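Local coordinates for enterotoxin type A (Staphylococcus aureus, PDB 1DYQ), which acts as a superantigen that binds MHC class II, partly through zinc, and T-cell receptors, activating T cells and causing staphylococcal food poisoning, at residues Lys135-Pro140 with Glu166-Tyr171. The protein carries 3 engineered substitutions. Numbering follows the deposited sequence.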
loop_
_atom_site.group_PDB
_atom_site.type_symbol
_atom_site.label_atom_id
_atom_site.label_comp_id
_atom_site.label_asym_id
_atom_site.label_seq_id
_atom_site.Cartn_x
_atom_site.Cartn_y
_atom_site.Cartn_z
ATOM N N LYS A 135 1.876 16.952 18.994
ATOM C CA LYS A 135 2.082 18.276 18.383
ATOM C C LYS A 135 1.940 18.181 16.874
ATOM O O LYS A 135 2.623 17.352 16.255
ATOM C CB LYS A 135 3.439 18.835 18.776
ATOM C CG LYS A 135 4.024 19.890 17.877
ATOM C CD LYS A 135 3.112 21.089 17.698
ATOM C CE LYS A 135 3.775 22.146 16.810
ATOM N NZ LYS A 135 4.748 22.957 17.603
ATOM N N GLN A 136 1.102 19.023 16.276
ATOM C CA GLN A 136 0.966 18.982 14.815
ATOM C C GLN A 136 2.264 19.357 14.126
ATOM O O GLN A 136 2.992 20.279 14.545
ATOM C CB GLN A 136 -0.188 19.854 14.354
ATOM C CG GLN A 136 -0.558 19.672 12.883
ATOM C CD GLN A 136 -2.000 20.012 12.592
ATOM O OE1 GLN A 136 -2.675 20.681 13.381
ATOM N NE2 GLN A 136 -2.516 19.541 11.457
ATOM N N ASN A 137 2.615 18.621 13.073
ATOM C CA ASN A 137 3.757 18.949 12.232
ATOM C C ASN A 137 3.229 19.250 10.812
ATOM O O ASN A 137 2.343 18.523 10.346
ATOM C CB ASN A 137 4.773 17.839 12.132
ATOM C CG ASN A 137 5.635 17.572 13.324
ATOM O OD1 ASN A 137 6.400 16.584 13.335
ATOM N ND2 ASN A 137 5.582 18.413 14.346
ATOM N N THR A 138 3.822 20.210 10.144
ATOM C CA THR A 138 3.447 20.543 8.780
ATOM C C THR A 138 3.859 19.418 7.816
ATOM O O THR A 138 4.901 18.810 8.011
ATOM C CB THR A 138 4.151 21.836 8.305
ATOM O OG1 THR A 138 3.973 22.863 9.289
ATOM C CG2 THR A 138 3.554 22.303 6.985
ATOM N N VAL A 139 2.955 19.080 6.902
ATOM C CA VAL A 139 3.278 18.083 5.864
ATOM C C VAL A 139 3.007 18.726 4.497
ATOM O O VAL A 139 1.904 19.223 4.278
ATOM C CB VAL A 139 2.395 16.825 5.989
ATOM C CG1 VAL A 139 2.825 15.801 4.923
ATOM C CG2 VAL A 139 2.472 16.215 7.368
ATOM N N PRO A 140 3.997 18.734 3.629
ATOM C CA PRO A 140 3.828 19.302 2.290
ATOM C C PRO A 140 2.575 18.760 1.621
ATOM O O PRO A 140 2.343 17.549 1.581
ATOM C CB PRO A 140 5.077 18.889 1.555
ATOM C CG PRO A 140 6.094 18.596 2.600
ATOM C CD PRO A 140 5.317 18.098 3.801
ATOM N N GLU A 166 11.224 8.762 5.043
ATOM C CA GLU A 166 12.112 9.820 4.645
ATOM C C GLU A 166 12.231 10.907 5.726
ATOM O O GLU A 166 13.345 11.341 6.023
ATOM C CB GLU A 166 11.611 10.498 3.351
ATOM C CG GLU A 166 12.669 11.472 2.799
ATOM C CD GLU A 166 13.929 10.695 2.415
ATOM O OE1 GLU A 166 13.834 9.873 1.486
ATOM O OE2 GLU A 166 14.967 10.876 3.078
ATOM N N LYS A 167 11.098 11.290 6.278
ATOM C CA LYS A 167 11.085 12.412 7.240
ATOM C C LYS A 167 11.355 11.966 8.644
ATOM O O LYS A 167 12.106 12.689 9.374
ATOM C CB LYS A 167 9.754 13.153 7.120
ATOM C CG LYS A 167 9.556 14.276 8.136
ATOM C CD LYS A 167 10.383 15.492 7.751
ATOM C CE LYS A 167 9.951 16.713 8.566
ATOM N NZ LYS A 167 10.532 17.958 7.965
ATOM N N TYR A 168 10.810 10.874 9.121
ATOM C CA TYR A 168 10.939 10.413 10.478
ATOM C C TYR A 168 11.729 9.133 10.658
ATOM O O TYR A 168 11.887 8.681 11.813
ATOM C CB TYR A 168 9.536 10.206 11.111
ATOM C CG TYR A 168 8.721 11.481 11.097
ATOM C CD1 TYR A 168 8.931 12.432 12.094
ATOM C CD2 TYR A 168 7.836 11.782 10.069
ATOM C CE1 TYR A 168 8.223 13.627 12.077
ATOM C CE2 TYR A 168 7.146 12.973 10.042
ATOM C CZ TYR A 168 7.351 13.894 11.058
ATOM O OH TYR A 168 6.666 15.087 11.029
ATOM N N ASN A 169 12.288 8.551 9.601
ATOM C CA ASN A 169 13.028 7.282 9.737
ATOM C C ASN A 169 12.194 6.226 10.415
ATOM O O ASN A 169 12.626 5.411 11.228
ATOM C CB ASN A 169 14.340 7.500 10.527
ATOM C CG ASN A 169 15.223 8.528 9.885
ATOM O OD1 ASN A 169 15.410 8.578 8.683
ATOM N ND2 ASN A 169 15.816 9.401 10.726
ATOM N N LEU A 170 10.926 6.079 9.985
ATOM C CA LEU A 170 9.957 5.247 10.645
ATOM C C LEU A 170 10.369 3.820 10.920
ATOM O O LEU A 170 10.164 3.240 11.987
ATOM C CB LEU A 170 8.652 5.262 9.798
ATOM C CG LEU A 170 7.495 4.485 10.356
ATOM C CD1 LEU A 170 6.933 5.096 11.650
ATOM C CD2 LEU A 170 6.365 4.391 9.318
ATOM N N TYR A 171 10.962 3.187 9.876
ATOM C CA TYR A 171 11.342 1.787 9.995
ATOM C C TYR A 171 12.821 1.583 10.119
ATOM O O TYR A 171 13.338 0.480 9.895
ATOM C CB TYR A 171 10.694 0.970 8.876
ATOM C CG TYR A 171 9.182 0.955 8.887
ATOM C CD1 TYR A 171 8.460 0.579 10.011
ATOM C CD2 TYR A 171 8.476 1.345 7.748
ATOM C CE1 TYR A 171 7.068 0.568 10.011
ATOM C CE2 TYR A 171 7.085 1.312 7.737
ATOM C CZ TYR A 171 6.400 0.931 8.862
ATOM O OH TYR A 171 5.024 0.918 8.860
HETATM O O HOH W 1 5.708 16.040 8.745
#
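Tyr168 and Asn137 bridge the two segments through one direct hydrogen bond: the phenol OH of Tyr168 donates to OD1 of Asn137 over 2.8 Å. The donor lies in the carbonyl plane of the Asn137 amide, on a lone pair of OD1, with a C=O...O angle of 119°. OD1 meets the Tyr168 ring edge-on, and the amide is turned only 10° from the plane of the ring. CG of Tyr168 stands opposite its own carbonyl carbon (chi1 -58°), which carries the ring from the helix end out to the strand. The CB of Asn137 also packs against Tyr168 OH, at 3.5 Å. A water adds a second link, donating to Tyr168 OH at 2.7 Å and to the backbone O of Thr138 at 3.0 Å, and the phenol oxygen thus gives one hydrogen bond and receives another. This surface contact joins two elements of the C-terminal beta-grasp domain: the edge of its mixed sheet, where strand 135-137 pairs antiparallel with strand 119-132, and the last turn of helix 153-168, just before Asn169 leaves helical geometry with a positive phi. Within 135-140, ND2 of Asn137 donates to the backbone O of Gln136 at 3.2 Å, from above the carbonyl plane and off its lone pairs; at most this helps hold the amide flip that turns OD1 to the phenol. Leu130 of strand 119-132 touches the side chains of both Tyr168 and Val139.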